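Local coordinates for protection of telomeres protein 1 (Schizosaccharomyces pombe, PDB 7CUI) that binds single-stranded telomeric DNA, protects the 3' telomeric overhang and regulates telomerase and telomere length, seen here in its C-terminal part, at residues A[168-173]-A[189-194]; A[32-37]-A[51-56]; A[78-83]-A[102-107]; A[16-21]-A[163-168]. One frame throughout, in Å; residues are numbered along the deposited sequence.

From the N terminus, the lead 16-21 is set aside until the chain returns to it at 163-168, so contact 4 closes the longest loop. Inside that loop contact 2 closes first, laying the short helix 34-38 on strand 49-73, and contact 3 follows, bringing helix 100-107 against strand 77-87. These two are in series and none of the loops cross. Contact 1 opens at V168, the residue it shares with contact 4, and pairs strand 163-171 with strand 190-198. All four reach one curled sheet. Contact 1 touches the other three: H51 of contact 2 bonds to E170, D102 of contact 3 bridges K169 and R192, and Y167 of contact 4 pairs with F194.

Contact 1 (A[168-173]-A[189-194])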
# COMPACT_ATOMS: atom_id res chain seq x y z
N VAL A 168 -0.31 -9.67 -1.27
CA VAL A 168 -1.25 -9.08 -0.33
C VAL A 168 -1.79 -10.16 0.59
O VAL A 168 -2.03 -11.29 0.15
CB VAL A 168 -2.39 -8.31 -1.03
CG1 VAL A 168 -1.86 -7.19 -1.92
CG2 VAL A 168 -3.33 -9.22 -1.80
N LYS A 169 -1.96 -9.81 1.87
CA LYS A 169 -2.67 -10.66 2.81
C LYS A 169 -4.03 -10.05 3.10
O LYS A 169 -4.13 -8.90 3.50
CB LYS A 169 -1.82 -10.94 4.06
CG LYS A 169 -1.18 -9.74 4.74
CD LYS A 169 -0.12 -10.14 5.75
CE LYS A 169 0.76 -8.99 6.16
NZ LYS A 169 1.86 -9.43 7.06
N GLU A 170 -5.08 -10.85 2.86
CA GLU A 170 -6.46 -10.46 3.03
C GLU A 170 -6.90 -10.87 4.43
O GLU A 170 -6.58 -11.97 4.88
CB GLU A 170 -7.31 -11.17 1.98
CG GLU A 170 -8.74 -10.67 1.87
CD GLU A 170 -9.48 -11.26 0.68
OE1 GLU A 170 -8.96 -12.22 0.08
OE2 GLU A 170 -10.55 -10.74 0.33
N TYR A 171 -7.63 -9.98 5.11
CA TYR A 171 -8.01 -10.19 6.50
C TYR A 171 -9.16 -9.26 6.87
O TYR A 171 -9.48 -8.34 6.12
CB TYR A 171 -6.82 -9.91 7.42
CG TYR A 171 -6.39 -8.46 7.46
CD1 TYR A 171 -5.63 -7.92 6.44
CD2 TYR A 171 -6.77 -7.63 8.51
CE1 TYR A 171 -5.26 -6.58 6.46
CE2 TYR A 171 -6.40 -6.30 8.55
CZ TYR A 171 -5.63 -5.77 7.52
OH TYR A 171 -5.26 -4.46 7.54
N ILE A 172 -9.76 -9.50 8.03
CA ILE A 172 -10.87 -8.70 8.53
C ILE A 172 -10.50 -8.18 9.92
O ILE A 172 -10.48 -8.96 10.87
CB ILE A 172 -12.16 -9.54 8.59
CG1 ILE A 172 -12.49 -10.20 7.24
CG2 ILE A 172 -13.33 -8.71 9.11
CD1 ILE A 172 -13.34 -11.45 7.35
N PRO A 173 -10.20 -6.87 10.10
CA PRO A 173 -9.80 -6.38 11.42
C PRO A 173 -11.01 -6.12 12.30
O PRO A 173 -12.14 -6.02 11.81
CB PRO A 173 -9.10 -5.05 11.08
CG PRO A 173 -9.86 -4.55 9.87
CD PRO A 173 -10.24 -5.80 9.09
N LYS A 189 -13.41 -6.30 4.73
CA LYS A 189 -12.10 -6.87 4.44
C LYS A 189 -11.10 -5.75 4.17
O LYS A 189 -11.45 -4.71 3.62
CB LYS A 189 -12.18 -7.86 3.28
CG LYS A 189 -12.85 -9.19 3.60
CD LYS A 189 -12.85 -10.17 2.44
CE LYS A 189 -13.08 -11.61 2.84
NZ LYS A 189 -11.88 -12.21 3.48
N ARG A 190 -9.85 -5.99 4.58
CA ARG A 190 -8.71 -5.13 4.29
C ARG A 190 -7.62 -5.97 3.63
O ARG A 190 -7.55 -7.18 3.84
CB ARG A 190 -8.17 -4.51 5.59
CG ARG A 190 -8.62 -3.08 5.87
CD ARG A 190 -10.09 -2.82 5.62
NE ARG A 190 -10.57 -1.55 6.13
CZ ARG A 190 -11.84 -1.18 6.13
NH1 ARG A 190 -12.77 -1.98 5.63
NH2 ARG A 190 -12.19 -0.00 6.62
N TRP A 191 -6.78 -5.32 2.83
CA TRP A 191 -5.62 -5.96 2.22
C TRP A 191 -4.34 -5.27 2.66
O TRP A 191 -4.28 -4.05 2.74
CB TRP A 191 -5.73 -5.96 0.69
CG TRP A 191 -6.89 -6.77 0.19
CD1 TRP A 191 -6.87 -8.07 -0.22
CD2 TRP A 191 -8.25 -6.32 0.06
NE1 TRP A 191 -8.13 -8.46 -0.59
CE2 TRP A 191 -8.99 -7.41 -0.43
CE3 TRP A 191 -8.91 -5.11 0.32
CZ2 TRP A 191 -10.36 -7.32 -0.68
CZ3 TRP A 191 -10.26 -5.02 0.08
CH2 TRP A 191 -10.98 -6.11 -0.42
N ARG A 192 -3.30 -6.08 2.90
CA ARG A 192 -2.03 -5.58 3.39
C ARG A 192 -0.89 -6.11 2.53
O ARG A 192 -0.74 -7.32 2.37
CB ARG A 192 -1.86 -6.00 4.86
CG ARG A 192 -2.21 -4.91 5.85
CD ARG A 192 -0.97 -4.53 6.63
NE ARG A 192 -1.04 -4.99 8.00
CZ ARG A 192 -0.00 -5.42 8.72
NH1 ARG A 192 1.21 -5.48 8.19
NH2 ARG A 192 -0.19 -5.79 9.97
N GLY A 193 -0.09 -5.19 1.98
CA GLY A 193 1.09 -5.57 1.21
C GLY A 193 2.15 -6.20 2.11
O GLY A 193 2.20 -5.91 3.30
N PHE A 194 2.97 -7.07 1.51
CA PHE A 194 4.11 -7.66 2.21
C PHE A 194 5.03 -8.35 1.21
O PHE A 194 4.67 -8.55 0.05
CB PHE A 194 3.63 -8.66 3.27
CG PHE A 194 3.11 -9.96 2.70
CD1 PHE A 194 1.80 -10.08 2.26
CD2 PHE A 194 3.94 -11.07 2.61
CE1 PHE A 194 1.33 -11.27 1.74
CE2 PHE A 194 3.47 -12.27 2.09
CZ PHE A 194 2.17 -12.36 1.66
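In the hairpin of the last two strands, 163-171 and 190-198, V168 and E170 face G193 and W191 as non-hydrogen-bonded pairs, and K169 and Y171 face R192 and R190 as hydrogen-bonded ones. K169 N donates to R192 O at 2.8 Å, and R192 N answers to K169 O. One hydrogen-bonded pair further on, R190 N points almost straight at Y171 O (177°), while Y171 N bonds to R190 O. CG of Y171 sits between its backbone N and carbonyl carbon (chi1 68°), which swings the ring over the partner strand and puts R190 CB above one face, 3.9 Å from the ring centroid. On the same side K169 and R192 run alongside each other, NZ and NH1 4.2 Å apart; both salt-bridge the carboxylate of D102, which gathers the two cationic ends. The order 49-73, 77-87, 93-99, 190-198, 163-171 and back to 49-73, with helices between 93-99, the third barrel strand, and 163-171, is that of an OB barrel, and this pair is its β4-β5 seam. On the other face E170 lies extended beside W191, its carboxylate plane 32° from the indole. E170 OE2 comes 3.4 Å from W191 NE1, but at an angle too poor for a hydrogen bond; OE1 is held by R49 and H51, and OE2 makes a long salt bridge of 3.7 Å with K189 NZ. V168 CG2 packs on W191 CD1 at 4.0 Å. Y171 OH and R192 NE hydrogen-bond to the backbone of another protein's chain, and R190 NH2 salt-bridges an acidic side chain there.

Contact 2 (A[32-37]-A[51-56])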
# COMPACT_ATOMS: atom_id res chain seq x y z
N THR A 32 -2.91 -14.21 -9.68
CA THR A 32 -4.34 -14.05 -9.93
C THR A 32 -4.64 -12.58 -10.23
O THR A 32 -3.72 -11.80 -10.45
CB THR A 32 -5.20 -14.62 -8.80
OG1 THR A 32 -4.94 -13.88 -7.61
CG2 THR A 32 -5.01 -16.11 -8.56
N THR A 33 -5.93 -12.20 -10.24
CA THR A 33 -6.32 -10.84 -10.57
C THR A 33 -7.20 -10.24 -9.48
O THR A 33 -7.76 -10.96 -8.65
CB THR A 33 -7.10 -10.75 -11.89
OG1 THR A 33 -8.36 -11.39 -11.68
CG2 THR A 33 -6.37 -11.34 -13.08
N ILE A 34 -7.33 -8.91 -9.51
CA ILE A 34 -8.14 -8.16 -8.56
C ILE A 34 -9.62 -8.46 -8.81
O ILE A 34 -10.42 -8.43 -7.87
CB ILE A 34 -7.82 -6.65 -8.63
CG1 ILE A 34 -6.38 -6.36 -8.20
CG2 ILE A 34 -8.82 -5.83 -7.82
CD1 ILE A 34 -5.90 -4.95 -8.48
N SER A 35 -9.97 -8.77 -10.07
CA SER A 35 -11.33 -9.14 -10.41
C SER A 35 -11.72 -10.42 -9.68
O SER A 35 -12.81 -10.49 -9.12
CB SER A 35 -11.50 -9.27 -11.90
OG SER A 35 -12.88 -9.20 -12.25
N THR A 36 -10.80 -11.39 -9.66
CA THR A 36 -11.01 -12.69 -9.02
C THR A 36 -11.17 -12.52 -7.51
O THR A 36 -12.01 -13.18 -6.90
CB THR A 36 -9.87 -13.66 -9.37
OG1 THR A 36 -9.82 -13.80 -10.79
CG2 THR A 36 -10.03 -15.03 -8.75
N ILE A 37 -10.37 -11.61 -6.93
CA ILE A 37 -10.36 -11.37 -5.50
C ILE A 37 -11.72 -10.83 -5.05
O ILE A 37 -12.22 -11.23 -4.00
CB ILE A 37 -9.19 -10.45 -5.10
CG1 ILE A 37 -7.85 -11.19 -5.16
CG2 ILE A 37 -9.41 -9.80 -3.74
CD1 ILE A 37 -6.64 -10.29 -5.01
N HIS A 51 -2.66 -13.60 -1.71
CA HIS A 51 -2.69 -13.52 -3.17
C HIS A 51 -1.43 -12.86 -3.72
O HIS A 51 -0.67 -12.23 -2.99
CB HIS A 51 -3.91 -12.73 -3.67
CG HIS A 51 -5.20 -13.02 -2.98
ND1 HIS A 51 -6.02 -14.07 -3.35
CD2 HIS A 51 -5.82 -12.38 -1.97
CE1 HIS A 51 -7.09 -14.07 -2.58
NE2 HIS A 51 -6.99 -13.04 -1.73
N ARG A 52 -1.25 -12.98 -5.04
CA ARG A 52 -0.14 -12.40 -5.77
C ARG A 52 -0.70 -11.67 -6.99
O ARG A 52 -1.53 -12.21 -7.71
CB ARG A 52 0.80 -13.51 -6.25
CG ARG A 52 2.15 -13.03 -6.76
CD ARG A 52 3.04 -14.22 -7.02
NE ARG A 52 3.40 -14.34 -8.42
CZ ARG A 52 4.57 -13.98 -8.92
NH1 ARG A 52 5.51 -13.49 -8.13
NH2 ARG A 52 4.81 -14.12 -10.22
N LEU A 53 -0.23 -10.43 -7.22
CA LEU A 53 -0.78 -9.62 -8.29
C LEU A 53 0.34 -8.94 -9.07
O LEU A 53 1.39 -8.63 -8.51
CB LEU A 53 -1.72 -8.56 -7.70
CG LEU A 53 -2.79 -9.07 -6.75
CD1 LEU A 53 -2.37 -8.80 -5.32
CD2 LEU A 53 -4.11 -8.38 -7.02
N ARG A 54 0.10 -8.72 -10.37
CA ARG A 54 0.96 -7.89 -11.20
C ARG A 54 0.22 -6.58 -11.43
O ARG A 54 -0.86 -6.57 -12.02
CB ARG A 54 1.30 -8.59 -12.52
CG ARG A 54 2.46 -7.93 -13.27
CD ARG A 54 2.92 -8.71 -14.48
NE ARG A 54 3.19 -10.11 -14.17
CZ ARG A 54 4.38 -10.69 -14.24
NH1 ARG A 54 5.44 -10.00 -14.62
NH2 ARG A 54 4.51 -11.97 -13.94
N VAL A 55 0.83 -5.48 -10.97
CA VAL A 55 0.03 -4.32 -10.59
C VAL A 55 0.74 -3.01 -10.94
O VAL A 55 1.94 -2.98 -11.21
CB VAL A 55 -0.37 -4.44 -9.11
CG1 VAL A 55 0.44 -3.54 -8.18
CG2 VAL A 55 -1.86 -4.27 -8.90
N GLN A 56 -0.04 -1.93 -10.93
CA GLN A 56 0.38 -0.57 -11.21
C GLN A 56 -0.23 0.32 -10.12
O GLN A 56 -1.38 0.10 -9.74
CB GLN A 56 -0.25 -0.15 -12.53
CG GLN A 56 0.68 0.54 -13.50
CD GLN A 56 -0.03 0.92 -14.78
OE1 GLN A 56 -1.20 0.61 -14.99
NE2 GLN A 56 0.69 1.62 -15.65
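R52 O takes the hydrogen of T32 N at 3.1 Å in a nearly straight bond (167°), the one hydrogen bond that ties the run into helix 34-38 to strand 51-56. Beyond it the contact is apolar and comes from the helix side. I37 stands over H51: its CG1 is centred above one face of the imidazole, 3.8 Å from the ring centroid, and its CD1 reaches H51 CG at 3.7 Å. The ring offers that face because H51 CG lies beside its own backbone N (chi1 -42°), turned toward the helix. The same I37 CD1 meets L53 CD2 tip to tip at 3.8 Å. I34 passes across L53 at about a right angle, CG1 against CD2, and its CD1 goes on to V55 CG2 at 4.1 Å. T33 is the N-cap residue, and its OG1 shares a hydrogen bond of 3.0 Å with T36 OG1 across the first turn. The far edge of the imidazole is fixed too, since H51 NE2 bonds to E170 OE1 in the neighbouring strand 163-171 of the OB barrel. With an alanine in place of H51, I37 CG1 would probably lose the flat surface under it and E170 OE1 one of its partners. L53 packs against I166 and V168 of that strand, joining the helix to the sheet. One face of H51 is thus apolar-packed while its NE2 serves a carboxylate; the negative charge of E170 might ease protonation of the imidazole, though R49, which shares that carboxylate, would weaken the effect.

Contact 3 (A[78-83]-A[102-107]); sequences YVWMFA and DAAELI
Strand 78-83 and helix 102-107 pass at 77° with their axes 8.3 Å apart, nearest at W80 and A103. The absence of a side chain beyond CB at A103 lets the helix sit close: its CB rests against W80 CB on one hand and reaches F82 CE1, 3.9 Å away, on the other. W80 lays its indole beneath the next turn, and I107 comes from the opposite direction to put CD1 over the ring, 3.5 Å from the centroid of the five-membered part and 20° off its normal. That is a CH-pi contact over a face. A104 CB lies 4.1 Å from W80 CD1. F82 behaves differently: its CG sits between its backbone N and carbonyl carbon (chi1 55°), and the ring turns its edge to L106 and I107, CE2 meeting L106 CD2 at 4.2 Å. The helix keeps A103 and I107 on one side through its own bond from I107 N to A103 O, 2.9 Å long. F82 also stacks on the ring of F68 in strand 49-73, while I112, P114 and L117 from the following loop pack on W80. This is the OB arrangement in which the chain leaves the third strand, 93-99, and goes straight into a helix that caps the hydrophobic interior, here crossing the second strand, 77-87.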
# COMPACT_ATOMS: atom_id res chain seq x y z
N TYR A 78 6.76 6.60 16.16
CA TYR A 78 5.97 6.63 14.94
C TYR A 78 6.06 5.28 14.22
O TYR A 78 6.99 4.51 14.42
CB TYR A 78 6.44 7.78 14.04
CG TYR A 78 6.12 9.17 14.54
CD1 TYR A 78 6.86 9.75 15.55
CD2 TYR A 78 5.10 9.91 13.97
CE1 TYR A 78 6.58 11.03 16.01
CE2 TYR A 78 4.80 11.19 14.41
CZ TYR A 78 5.54 11.75 15.43
OH TYR A 78 5.26 13.02 15.86
N VAL A 79 5.07 5.02 13.36
CA VAL A 79 5.08 3.84 12.51
C VAL A 79 4.63 4.23 11.10
O VAL A 79 3.86 5.18 10.94
CB VAL A 79 4.21 2.68 13.04
CG1 VAL A 79 4.81 2.04 14.29
CG2 VAL A 79 2.75 3.09 13.26
N TRP A 80 5.11 3.47 10.11
CA TRP A 80 4.67 3.61 8.74
C TRP A 80 3.21 3.20 8.63
O TRP A 80 2.82 2.15 9.14
CB TRP A 80 5.51 2.75 7.79
CG TRP A 80 6.96 3.13 7.68
CD1 TRP A 80 8.03 2.32 7.92
CD2 TRP A 80 7.50 4.40 7.27
NE1 TRP A 80 9.20 3.01 7.71
CE2 TRP A 80 8.90 4.28 7.31
CE3 TRP A 80 6.93 5.62 6.88
CZ2 TRP A 80 9.75 5.34 6.96
CZ3 TRP A 80 7.77 6.67 6.55
CH2 TRP A 80 9.16 6.52 6.59
N MSE A 81 2.42 4.03 7.96
CA MSE A 81 1.07 3.65 7.59
C MSE A 81 0.60 4.49 6.40
O MSE A 81 0.42 5.70 6.51
CB MSE A 81 0.12 3.76 8.78
CG MSE A 81 -1.26 3.25 8.47
SE MSE A 81 -2.53 3.80 9.84
CE MSE A 81 -2.94 5.72 9.66
N PHE A 82 0.43 3.81 5.26
CA PHE A 82 -0.09 4.42 4.05
C PHE A 82 -0.72 3.33 3.18
O PHE A 82 -0.53 2.14 3.43
CB PHE A 82 1.01 5.19 3.31
CG PHE A 82 2.26 4.40 2.99
CD1 PHE A 82 3.32 4.36 3.87
CD2 PHE A 82 2.37 3.71 1.79
CE1 PHE A 82 4.47 3.64 3.57
CE2 PHE A 82 3.52 2.99 1.49
CZ PHE A 82 4.57 2.96 2.38
N ALA A 83 -1.47 3.76 2.17
CA ALA A 83 -2.15 2.82 1.28
C ALA A 83 -1.88 3.19 -0.17
O ALA A 83 -1.91 4.37 -0.54
CB ALA A 83 -3.62 2.80 1.59
N ASP A 102 6.05 -4.15 7.21
CA ASP A 102 5.82 -4.43 5.80
C ASP A 102 6.15 -3.20 4.96
O ASP A 102 6.69 -3.31 3.86
CB ASP A 102 4.40 -4.95 5.56
CG ASP A 102 4.17 -6.38 6.04
OD1 ASP A 102 5.06 -7.23 5.81
OD2 ASP A 102 3.11 -6.63 6.64
N ALA A 103 5.83 -2.01 5.50
CA ALA A 103 6.15 -0.75 4.86
C ALA A 103 7.65 -0.51 4.89
O ALA A 103 8.21 0.01 3.93
CB ALA A 103 5.39 0.38 5.51
N ALA A 104 8.30 -0.92 5.99
CA ALA A 104 9.75 -0.86 6.10
C ALA A 104 10.40 -1.78 5.06
O ALA A 104 11.41 -1.42 4.47
CB ALA A 104 10.20 -1.19 7.50
N GLU A 105 9.79 -2.95 4.85
CA GLU A 105 10.24 -3.91 3.85
C GLU A 105 10.22 -3.27 2.46
O GLU A 105 11.20 -3.35 1.73
CB GLU A 105 9.37 -5.17 3.91
CG GLU A 105 9.70 -6.21 2.85
CD GLU A 105 10.75 -7.23 3.25
OE1 GLU A 105 10.77 -8.32 2.63
OE2 GLU A 105 11.53 -6.95 4.18
N LEU A 106 9.10 -2.63 2.11
CA LEU A 106 8.94 -1.97 0.82
C LEU A 106 9.98 -0.86 0.68
O LEU A 106 10.72 -0.84 -0.30
CB LEU A 106 7.51 -1.43 0.69
CG LEU A 106 7.16 -0.78 -0.64
CD1 LEU A 106 6.84 -1.82 -1.70
CD2 LEU A 106 6.00 0.19 -0.49
N ILE A 107 10.05 0.04 1.68
CA ILE A 107 10.92 1.20 1.60
C ILE A 107 12.38 0.76 1.43
O ILE A 107 13.08 1.31 0.59
CB ILE A 107 10.73 2.17 2.79
CG1 ILE A 107 9.35 2.82 2.76
CG2 ILE A 107 11.83 3.22 2.82
CD1 ILE A 107 8.88 3.31 4.11

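Contact 4 (A[16-21]-A[163-168])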
# COMPACT_ATOMS: atom_id res chain seq x y z
N ASN A 16 3.28 -5.50 -19.98
CA ASN A 16 3.33 -5.39 -18.50
C ASN A 16 4.65 -5.97 -17.99
O ASN A 16 4.66 -6.94 -17.24
CB ASN A 16 2.10 -6.04 -17.83
CG ASN A 16 0.77 -5.49 -18.31
OD1 ASN A 16 0.72 -4.62 -19.18
ND2 ASN A 16 -0.31 -5.99 -17.75
N GLU A 17 5.76 -5.35 -18.43
CA GLU A 17 7.11 -5.75 -18.07
C GLU A 17 7.48 -5.08 -16.75
O GLU A 17 7.51 -3.86 -16.65
CB GLU A 17 8.06 -5.36 -19.22
CG GLU A 17 9.54 -5.52 -18.90
CD GLU A 17 10.12 -6.92 -18.98
OE1 GLU A 17 10.89 -7.29 -18.08
OE2 GLU A 17 9.81 -7.64 -19.97
N ILE A 18 7.77 -5.90 -15.72
CA ILE A 18 7.95 -5.38 -14.37
C ILE A 18 9.31 -4.70 -14.22
O ILE A 18 10.26 -5.05 -14.92
CB ILE A 18 7.71 -6.46 -13.29
CG1 ILE A 18 8.79 -7.55 -13.30
CG2 ILE A 18 6.30 -7.03 -13.40
CD1 ILE A 18 8.62 -8.61 -12.22
N THR A 19 9.39 -3.73 -13.29
CA THR A 19 10.61 -2.98 -13.02
C THR A 19 11.63 -3.90 -12.35
O THR A 19 11.28 -4.77 -11.56
CB THR A 19 10.41 -1.83 -12.02
OG1 THR A 19 9.05 -1.61 -11.66
CG2 THR A 19 11.06 -0.54 -12.47
N ALA A 20 12.90 -3.65 -12.67
CA ALA A 20 14.01 -4.23 -11.94
C ALA A 20 14.04 -3.67 -10.51
O ALA A 20 14.71 -4.22 -9.64
CB ALA A 20 15.30 -3.97 -12.68
N HIS A 21 13.27 -2.59 -10.27
CA HIS A 21 13.37 -1.82 -9.04
C HIS A 21 12.49 -2.39 -7.92
O HIS A 21 12.49 -1.86 -6.82
CB HIS A 21 13.07 -0.33 -9.26
CG HIS A 21 14.13 0.40 -10.02
ND1 HIS A 21 13.87 1.04 -11.22
CD2 HIS A 21 15.44 0.60 -9.76
CE1 HIS A 21 14.97 1.60 -11.67
NE2 HIS A 21 15.95 1.34 -10.79
N TRP A 163 5.12 -1.28 -13.53
CA TRP A 163 4.50 -2.55 -13.20
C TRP A 163 5.40 -3.34 -12.27
O TRP A 163 6.62 -3.36 -12.46
CB TRP A 163 4.24 -3.36 -14.47
CG TRP A 163 3.11 -2.84 -15.30
CD1 TRP A 163 3.19 -1.96 -16.34
CD2 TRP A 163 1.72 -3.18 -15.16
NE1 TRP A 163 1.95 -1.72 -16.86
CE2 TRP A 163 1.02 -2.45 -16.16
CE3 TRP A 163 0.98 -4.01 -14.31
CZ2 TRP A 163 -0.36 -2.55 -16.32
CZ3 TRP A 163 -0.38 -4.10 -14.46
CH2 TRP A 163 -1.05 -3.37 -15.45
N PHE A 164 4.79 -4.02 -11.29
CA PHE A 164 5.53 -4.85 -10.35
C PHE A 164 4.60 -5.90 -9.76
O PHE A 164 3.38 -5.73 -9.76
CB PHE A 164 6.21 -4.01 -9.27
CG PHE A 164 5.29 -3.16 -8.43
CD1 PHE A 164 4.91 -1.89 -8.84
CD2 PHE A 164 4.77 -3.65 -7.24
CE1 PHE A 164 4.05 -1.12 -8.08
CE2 PHE A 164 3.91 -2.87 -6.47
CZ PHE A 164 3.55 -1.61 -6.89
N ASP A 165 5.19 -7.00 -9.28
CA ASP A 165 4.44 -8.03 -8.57
C ASP A 165 4.32 -7.61 -7.11
O ASP A 165 5.25 -7.04 -6.55
CB ASP A 165 5.07 -9.41 -8.74
CG ASP A 165 4.90 -10.00 -10.14
OD1 ASP A 165 3.90 -9.65 -10.79
OD2 ASP A 165 5.76 -10.79 -10.55
N ILE A 166 3.16 -7.90 -6.51
CA ILE A 166 2.86 -7.52 -5.14
C ILE A 166 2.18 -8.71 -4.45
O ILE A 166 1.35 -9.38 -5.05
CB ILE A 166 1.96 -6.26 -5.12
CG1 ILE A 166 1.75 -5.69 -3.71
CG2 ILE A 166 0.63 -6.51 -5.81
CD1 ILE A 166 3.02 -5.31 -3.01
N TYR A 167 2.57 -8.97 -3.19
CA TYR A 167 1.85 -9.93 -2.37
C TYR A 167 0.93 -9.18 -1.42
O TYR A 167 1.33 -8.18 -0.82
CB TYR A 167 2.79 -10.77 -1.50
CG TYR A 167 3.87 -11.54 -2.22
CD1 TYR A 167 3.75 -11.90 -3.55
CD2 TYR A 167 5.01 -11.95 -1.54
CE1 TYR A 167 4.75 -12.62 -4.20
CE2 TYR A 167 6.01 -12.67 -2.17
CZ TYR A 167 5.88 -13.01 -3.50
OH TYR A 167 6.86 -13.72 -4.12
N VAL A 168 -0.31 -9.67 -1.27
CA VAL A 168 -1.25 -9.08 -0.33
C VAL A 168 -1.79 -10.16 0.59
O VAL A 168 -2.03 -11.29 0.15
CB VAL A 168 -2.39 -8.31 -1.03
CG1 VAL A 168 -1.86 -7.19 -1.92
CG2 VAL A 168 -3.33 -9.22 -1.80
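W163 O is gripped twice by T19: the backbone N donates to it at 2.9 Å, and the hydroxyl OG1 at 3.1 Å from well above the carbonyl plane. The amide bond bends moderately, to 155° at the hydrogen. I18 CA adds a weaker CA-H...O contact to that oxygen. At the other end of W163 the indole lies flat under N16, whose side-chain amide is stacked on it with the two planes 10° apart. N16 CG stands 3.7 Å above the ring plane, offset toward the rim, with ND2 out over CH2; N16 CA lies over the five-membered ring, 4.0 Å from its centroid. N16 is poorly ordered, and the stack is best read with that in mind. Between the two ends I18 leans on the strand, CG2 being 3.8 Å from F164 CA, while its CD1 comes 4.0 Å from D165 OD2, the two side chains crossing at about a right angle. Further out, strand 163-171 is itself set by strand 49-73 of the OB barrel, where F164 pairs with V55 through the backbone, W163 packs on Q56 and I18 on R54. D165 has long, weak ion pairs with R52 and R54. Were W163 an alanine, the N16 amide would probably lose its platform and be freer to turn, although T19 could still hold the main-chain carbonyl. Two donors of one threonine share the W163 carbonyl oxygen, and of these bonds only the amide one is independent of the side chain; the indole adds a flat, largely dispersive surface for the N-terminal end.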